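Local coordinates for protein superoxide dismutase [Mn/Fe] (Porphyromonas gingivalis, PDB 1UES) that destroys superoxide radicals by dismuting them to oxygen and hydrogen peroxide at a single manganese or iron ion in each subunit of a homodimer, at residues Gly115-Asp129 / Pro145-Trp159. The protein carries 1 engineered substitution. Residues are numbered along the deposited sequence; the frame is centred on the assembly and turned at random.
Sequences GTTLFGSGWVWLASD and PVRKGLNPLLTFDVW. Engineered in segment 145-159: Thr155 (natural residue Gly). With MN (manganese (II) ion), chain E.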
loop_
_atom_site.group_PDB
_atom_site.type_symbol
_atom_site.label_atom_id
_atom_site.label_comp_id
_atom_site.label_asym_id
_atom_site.label_seq_id
_atom_site.Cartn_x
_atom_site.Cartn_y
_atom_site.Cartn_z
ATOM N N GLY A 115 -7.370 12.138 0.466
ATOM C CA GLY A 115 -6.178 11.360 0.767
ATOM C C GLY A 115 -6.418 10.329 1.843
ATOM O O GLY A 115 -5.954 9.187 1.756
ATOM N N THR A 116 -7.163 10.732 2.868
ATOM C CA THR A 116 -7.474 9.845 3.973
ATOM C C THR A 116 -8.414 8.705 3.575
ATOM O O THR A 116 -8.246 7.573 4.059
ATOM C CB THR A 116 -8.104 10.643 5.150
ATOM O OG1 THR A 116 -7.155 11.594 5.656
ATOM C CG2 THR A 116 -8.492 9.712 6.282
ATOM N N THR A 117 -9.377 8.976 2.689
ATOM C CA THR A 117 -10.329 7.952 2.283
ATOM C C THR A 117 -9.876 7.063 1.122
ATOM O O THR A 117 -10.603 6.164 0.713
ATOM C CB THR A 117 -11.726 8.540 1.937
ATOM O OG1 THR A 117 -11.613 9.426 0.818
ATOM C CG2 THR A 117 -12.318 9.289 3.148
ATOM N N LEU A 118 -8.679 7.295 0.591
ATOM C CA LEU A 118 -8.183 6.451 -0.491
ATOM C C LEU A 118 -7.770 5.114 0.142
ATOM O O LEU A 118 -6.861 5.062 0.984
ATOM C CB LEU A 118 -6.987 7.118 -1.176
ATOM C CG LEU A 118 -6.524 6.563 -2.533
ATOM C CD1 LEU A 118 -5.739 7.626 -3.282
ATOM C CD2 LEU A 118 -5.662 5.342 -2.320
ATOM N N PHE A 119 -8.438 4.033 -0.247
ATOM C CA PHE A 119 -8.138 2.737 0.360
ATOM C C PHE A 119 -6.926 2.080 -0.261
ATOM O O PHE A 119 -6.852 1.935 -1.491
ATOM C CB PHE A 119 -9.341 1.811 0.245
ATOM C CG PHE A 119 -9.210 0.571 1.053
ATOM C CD1 PHE A 119 -9.232 0.630 2.445
ATOM C CD2 PHE A 119 -9.046 -0.666 0.432
ATOM C CE1 PHE A 119 -9.096 -0.536 3.203
ATOM C CE2 PHE A 119 -8.905 -1.829 1.186
ATOM C CZ PHE A 119 -8.931 -1.765 2.566
ATOM N N GLY A 120 -5.981 1.682 0.586
ATOM C CA GLY A 120 -4.775 1.043 0.090
ATOM C C GLY A 120 -3.734 2.060 -0.339
ATOM O O GLY A 120 -3.717 3.194 0.149
ATOM N N SER A 121 -2.866 1.657 -1.263
ATOM C CA SER A 121 -1.795 2.532 -1.746
ATOM C C SER A 121 -2.251 3.474 -2.843
ATOM O O SER A 121 -3.111 3.120 -3.658
ATOM C CB SER A 121 -0.633 1.684 -2.282
ATOM O OG SER A 121 -0.102 0.797 -1.302
ATOM N N GLY A 122 -1.670 4.673 -2.906
ATOM C CA GLY A 122 -2.042 5.565 -3.972
ATOM C C GLY A 122 -1.589 6.989 -3.760
ATOM O O GLY A 122 -0.713 7.255 -2.923
ATOM N N TRP A 123 -2.192 7.886 -4.530
ATOM C CA TRP A 123 -1.869 9.313 -4.521
ATOM C C TRP A 123 -3.106 10.176 -4.617
ATOM O O TRP A 123 -4.044 9.798 -5.309
ATOM C CB TRP A 123 -1.038 9.671 -5.747
ATOM C CG TRP A 123 0.164 8.828 -5.938
ATOM C CD1 TRP A 123 0.199 7.541 -6.417
ATOM C CD2 TRP A 123 1.520 9.187 -5.640
ATOM N NE1 TRP A 123 1.495 7.078 -6.433
ATOM C CE2 TRP A 123 2.321 8.062 -5.964
ATOM C CE3 TRP A 123 2.140 10.342 -5.137
ATOM C CZ2 TRP A 123 3.714 8.061 -5.796
ATOM C CZ3 TRP A 123 3.535 10.335 -4.969
ATOM C CH2 TRP A 123 4.295 9.200 -5.300
ATOM N N VAL A 124 -3.119 11.315 -3.920
ATOM C CA VAL A 124 -4.238 12.238 -4.093
ATOM C C VAL A 124 -3.559 13.345 -4.941
ATOM O O VAL A 124 -2.427 13.768 -4.663
ATOM C CB VAL A 124 -4.806 12.770 -2.749
ATOM C CG1 VAL A 124 -3.717 13.282 -1.873
ATOM C CG2 VAL A 124 -5.852 13.846 -3.025
ATOM N N TRP A 125 -4.228 13.733 -6.015
ATOM C CA TRP A 125 -3.691 14.716 -6.946
ATOM C C TRP A 125 -4.584 15.939 -7.135
ATOM O O TRP A 125 -5.810 15.823 -7.141
ATOM C CB TRP A 125 -3.521 14.036 -8.320
ATOM C CG TRP A 125 -2.170 13.427 -8.571
ATOM C CD1 TRP A 125 -1.841 12.091 -8.585
ATOM C CD2 TRP A 125 -0.970 14.140 -8.860
ATOM N NE1 TRP A 125 -0.487 11.942 -8.873
ATOM C CE2 TRP A 125 0.065 13.182 -9.042
ATOM C CE3 TRP A 125 -0.661 15.498 -8.983
ATOM C CZ2 TRP A 125 1.387 13.551 -9.338
ATOM C CZ3 TRP A 125 0.655 15.867 -9.273
ATOM C CH2 TRP A 125 1.664 14.895 -9.447
ATOM N N LEU A 126 -3.961 17.106 -7.253
ATOM C CA LEU A 126 -4.679 18.320 -7.589
ATOM C C LEU A 126 -4.262 18.409 -9.064
ATOM O O LEU A 126 -3.076 18.353 -9.384
ATOM C CB LEU A 126 -4.175 19.532 -6.827
ATOM C CG LEU A 126 -4.757 20.845 -7.375
ATOM C CD1 LEU A 126 -6.279 20.882 -7.164
ATOM C CD2 LEU A 126 -4.087 22.005 -6.701
ATOM N N ALA A 127 -5.237 18.468 -9.963
ATOM C CA ALA A 127 -4.930 18.525 -11.385
ATOM C C ALA A 127 -5.748 19.623 -12.084
ATOM O O ALA A 127 -6.743 20.102 -11.547
ATOM C CB ALA A 127 -5.222 17.169 -12.025
ATOM N N SER A 128 -5.297 20.063 -13.257
ATOM C CA SER A 128 -6.051 21.074 -14.002
ATOM C C SER A 128 -6.248 20.599 -15.447
ATOM O O SER A 128 -5.481 19.755 -15.942
ATOM C CB SER A 128 -5.317 22.424 -14.010
ATOM O OG SER A 128 -4.037 22.334 -14.612
ATOM N N ASP A 129 -7.292 21.090 -16.110
ATOM C CA ASP A 129 -7.487 20.746 -17.508
ATOM C C ASP A 129 -6.905 21.920 -18.301
ATOM O O ASP A 129 -6.280 22.808 -17.712
ATOM C CB ASP A 129 -8.976 20.467 -17.860
ATOM C CG ASP A 129 -9.885 21.700 -17.755
ATOM O OD1 ASP A 129 -9.388 22.826 -17.603
ATOM O OD2 ASP A 129 -11.137 21.524 -17.834
ATOM N N PRO A 145 -2.631 11.790 -13.149
ATOM C CA PRO A 145 -3.566 12.561 -13.986
ATOM C C PRO A 145 -3.189 12.627 -15.450
ATOM O O PRO A 145 -4.057 12.803 -16.310
ATOM C CB PRO A 145 -3.552 13.950 -13.363
ATOM C CG PRO A 145 -3.217 13.712 -11.945
ATOM C CD PRO A 145 -2.227 12.557 -11.962
ATOM N N VAL A 146 -1.900 12.510 -15.737
ATOM C CA VAL A 146 -1.474 12.549 -17.128
ATOM C C VAL A 146 -2.075 11.407 -17.930
ATOM O O VAL A 146 -2.194 11.485 -19.154
ATOM C CB VAL A 146 0.083 12.532 -17.298
ATOM C CG1 VAL A 146 0.699 13.582 -16.442
ATOM C CG2 VAL A 146 0.648 11.163 -16.984
ATOM N N ARG A 147 -2.463 10.328 -17.265
ATOM C CA ARG A 147 -3.043 9.223 -18.011
ATOM C C ARG A 147 -4.444 9.607 -18.519
ATOM O O ARG A 147 -5.026 8.895 -19.336
ATOM C CB ARG A 147 -3.117 7.963 -17.135
ATOM C CG ARG A 147 -2.943 6.653 -17.903
ATOM C CD ARG A 147 -3.166 5.454 -16.982
ATOM N NE ARG A 147 -2.531 4.233 -17.491
ATOM C CZ ARG A 147 -2.769 3.016 -17.018
ATOM N NH1 ARG A 147 -3.632 2.844 -16.017
ATOM N NH2 ARG A 147 -2.141 1.969 -17.539
ATOM N N LYS A 148 -4.956 10.742 -18.035
ATOM C CA LYS A 148 -6.283 11.259 -18.397
ATOM C C LYS A 148 -6.195 12.572 -19.176
ATOM O O LYS A 148 -7.198 13.246 -19.392
ATOM C CB LYS A 148 -7.086 11.519 -17.119
ATOM C CG LYS A 148 -8.240 10.591 -16.895
ATOM C CD LYS A 148 -8.972 10.983 -15.617
ATOM C CE LYS A 148 -8.036 11.608 -14.600
ATOM N NZ LYS A 148 -7.362 10.555 -13.794
ATOM N N GLY A 149 -4.991 12.958 -19.562
ATOM C CA GLY A 149 -4.797 14.197 -20.295
ATOM C C GLY A 149 -4.742 15.439 -19.416
ATOM O O GLY A 149 -4.584 16.550 -19.910
ATOM N N LEU A 150 -4.841 15.250 -18.103
ATOM C CA LEU A 150 -4.827 16.357 -17.148
ATOM C C LEU A 150 -3.420 16.775 -16.739
ATOM O O LEU A 150 -2.452 16.004 -16.889
ATOM C CB LEU A 150 -5.616 15.974 -15.900
ATOM C CG LEU A 150 -7.112 15.795 -16.145
ATOM C CD1 LEU A 150 -7.806 15.283 -14.903
ATOM C CD2 LEU A 150 -7.696 17.133 -16.558
ATOM N N ASN A 151 -3.326 17.990 -16.197
ATOM C CA ASN A 151 -2.070 18.564 -15.755
ATOM C C ASN A 151 -1.874 18.317 -14.267
ATOM O O ASN A 151 -2.630 18.834 -13.463
ATOM C CB ASN A 151 -2.094 20.071 -15.993
ATOM C CG ASN A 151 -0.761 20.695 -15.816
ATOM O OD1 ASN A 151 0.243 20.167 -16.294
ATOM N ND2 ASN A 151 -0.720 21.835 -15.138
ATOM N N PRO A 152 -0.824 17.568 -13.880
ATOM C CA PRO A 152 -0.575 17.287 -12.453
ATOM C C PRO A 152 0.060 18.459 -11.710
ATOM O O PRO A 152 1.192 18.829 -12.016
ATOM C CB PRO A 152 0.343 16.065 -12.494
ATOM C CG PRO A 152 1.135 16.261 -13.773
ATOM C CD PRO A 152 0.183 16.945 -14.755
ATOM N N LEU A 153 -0.624 19.009 -10.706
ATOM C CA LEU A 153 -0.109 20.173 -9.991
ATOM C C LEU A 153 0.503 19.922 -8.632
ATOM O O LEU A 153 1.594 20.392 -8.338
ATOM C CB LEU A 153 -1.203 21.227 -9.819
ATOM C CG LEU A 153 -2.038 21.540 -11.053
ATOM C CD1 LEU A 153 -3.060 22.601 -10.688
ATOM C CD2 LEU A 153 -1.128 22.057 -12.165
ATOM N N LEU A 154 -0.218 19.180 -7.795
ATOM C CA LEU A 154 0.247 18.908 -6.455
ATOM C C LEU A 154 -0.196 17.504 -6.048
ATOM O O LEU A 154 -1.334 17.125 -6.279
ATOM C CB LEU A 154 -0.362 19.936 -5.484
ATOM C CG LEU A 154 -0.289 19.582 -4.002
ATOM C CD1 LEU A 154 1.156 19.782 -3.530
ATOM C CD2 LEU A 154 -1.288 20.456 -3.182
ATOM N N THR A 155 0.716 16.722 -5.478
ATOM C CA THR A 155 0.296 15.390 -5.037
ATOM C C THR A 155 0.757 15.033 -3.649
ATOM O O THR A 155 1.841 15.431 -3.221
ATOM C CB THR A 155 0.771 14.257 -6.013
ATOM O OG1 THR A 155 0.139 13.025 -5.635
ATOM C CG2 THR A 155 2.318 14.065 -5.974
ATOM N N PHE A 156 -0.080 14.279 -2.926
ATOM C CA PHE A 156 0.300 13.768 -1.619
ATOM C C PHE A 156 0.385 12.224 -1.829
ATOM O O PHE A 156 -0.534 11.617 -2.349
ATOM C CB PHE A 156 -0.750 14.061 -0.547
ATOM C CG PHE A 156 -0.787 15.502 -0.079
ATOM C CD1 PHE A 156 0.120 16.441 -0.563
ATOM C CD2 PHE A 156 -1.744 15.900 0.853
ATOM C CE1 PHE A 156 0.089 17.783 -0.128
ATOM C CE2 PHE A 156 -1.794 17.231 1.300
ATOM C CZ PHE A 156 -0.886 18.170 0.815
ATOM N N ASP A 157 1.521 11.634 -1.479
ATOM C CA ASP A 157 1.722 10.194 -1.604
ATOM C C ASP A 157 1.081 9.536 -0.386
ATOM O O ASP A 157 1.449 9.875 0.757
ATOM C CB ASP A 157 3.222 9.958 -1.599
ATOM C CG ASP A 157 3.615 8.538 -1.913
ATOM O OD1 ASP A 157 2.725 7.697 -2.143
ATOM O OD2 ASP A 157 4.857 8.329 -1.912
ATOM N N VAL A 158 0.130 8.616 -0.603
ATOM C CA VAL A 158 -0.468 7.943 0.538
ATOM C C VAL A 158 -0.097 6.484 0.607
ATOM O O VAL A 158 -0.734 5.693 1.308
ATOM C CB VAL A 158 -2.002 8.201 0.697
ATOM C CG1 VAL A 158 -2.232 9.725 0.849
ATOM C CG2 VAL A 158 -2.784 7.656 -0.504
ATOM N N TRP A 159 0.978 6.151 -0.116
ATOM C CA TRP A 159 1.556 4.813 0.002
ATOM C C TRP A 159 2.085 4.918 1.444
ATOM O O TRP A 159 2.606 5.945 1.834
ATOM C CB TRP A 159 2.754 4.632 -0.940
ATOM C CG TRP A 159 2.353 4.182 -2.316
ATOM C CD1 TRP A 159 1.597 4.873 -3.208
ATOM C CD2 TRP A 159 2.699 2.949 -2.935
ATOM N NE1 TRP A 159 1.438 4.144 -4.363
ATOM C CE2 TRP A 159 2.106 2.949 -4.226
ATOM C CE3 TRP A 159 3.456 1.833 -2.528
ATOM C CZ2 TRP A 159 2.246 1.865 -5.126
ATOM C CZ3 TRP A 159 3.604 0.750 -3.425
ATOM C CH2 TRP A 159 2.992 0.782 -4.714
HETATM MN MN MN E . 6.174 6.862 -2.533
HETATM O O HOH W 1 -1.229 3.163 1.796
HETATM O O HOH W 2 4.438 6.010 -3.664
#
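The antiparallel pairing of strands 122-128 and 151-157 in the C-terminal domain carries a manganese ligand, Asp157, against the indole of Trp123. The carboxylate stacks over one face of that ring, the two planes 9° apart, with Asp157 CB 3.4 Å from Trp123 CZ3. With Asp157 CG trans to its own amide nitrogen (chi1 -172°), Asp157 OD2 reaches manganese at 2.1 Å, while OD1 accepts from Trp159 N in an Asx turn; a short acid suits both tasks. His27, His74 and His161 complete the protein's metal ligands. A broad indole can flank the carboxylate and still offer NE1 to Gln70.

Engineered Thr155 lies between the two tryptophans. Thr155 OG1 donates to Val124 O (2.8 Å) from above the carbonyl plane, adding to the in-plane bond from Phe156 N. The same Thr155 OG1 meets the edge of Trp123 at CE3, 3.4 Å away. Thr155 CB covers one face of Trp125, whose opposite face receives Pro145 CD, 3.4 Å from the five-membered ring centroid, and Pro152 CB; rigid proline rings suit such CH-pi packing. In a classic beta bulge, Leu153 N (2.9 Å) and, weakly, Leu154 N bond to Leu126 O.

Strand 122-128 is central in the three-stranded sheet, with 134-140 along its other side. Helix 62-79 packs against Trp123, Trp125 and Asp157, whereas Phe156, on the other sheet face, meets helix 171-178.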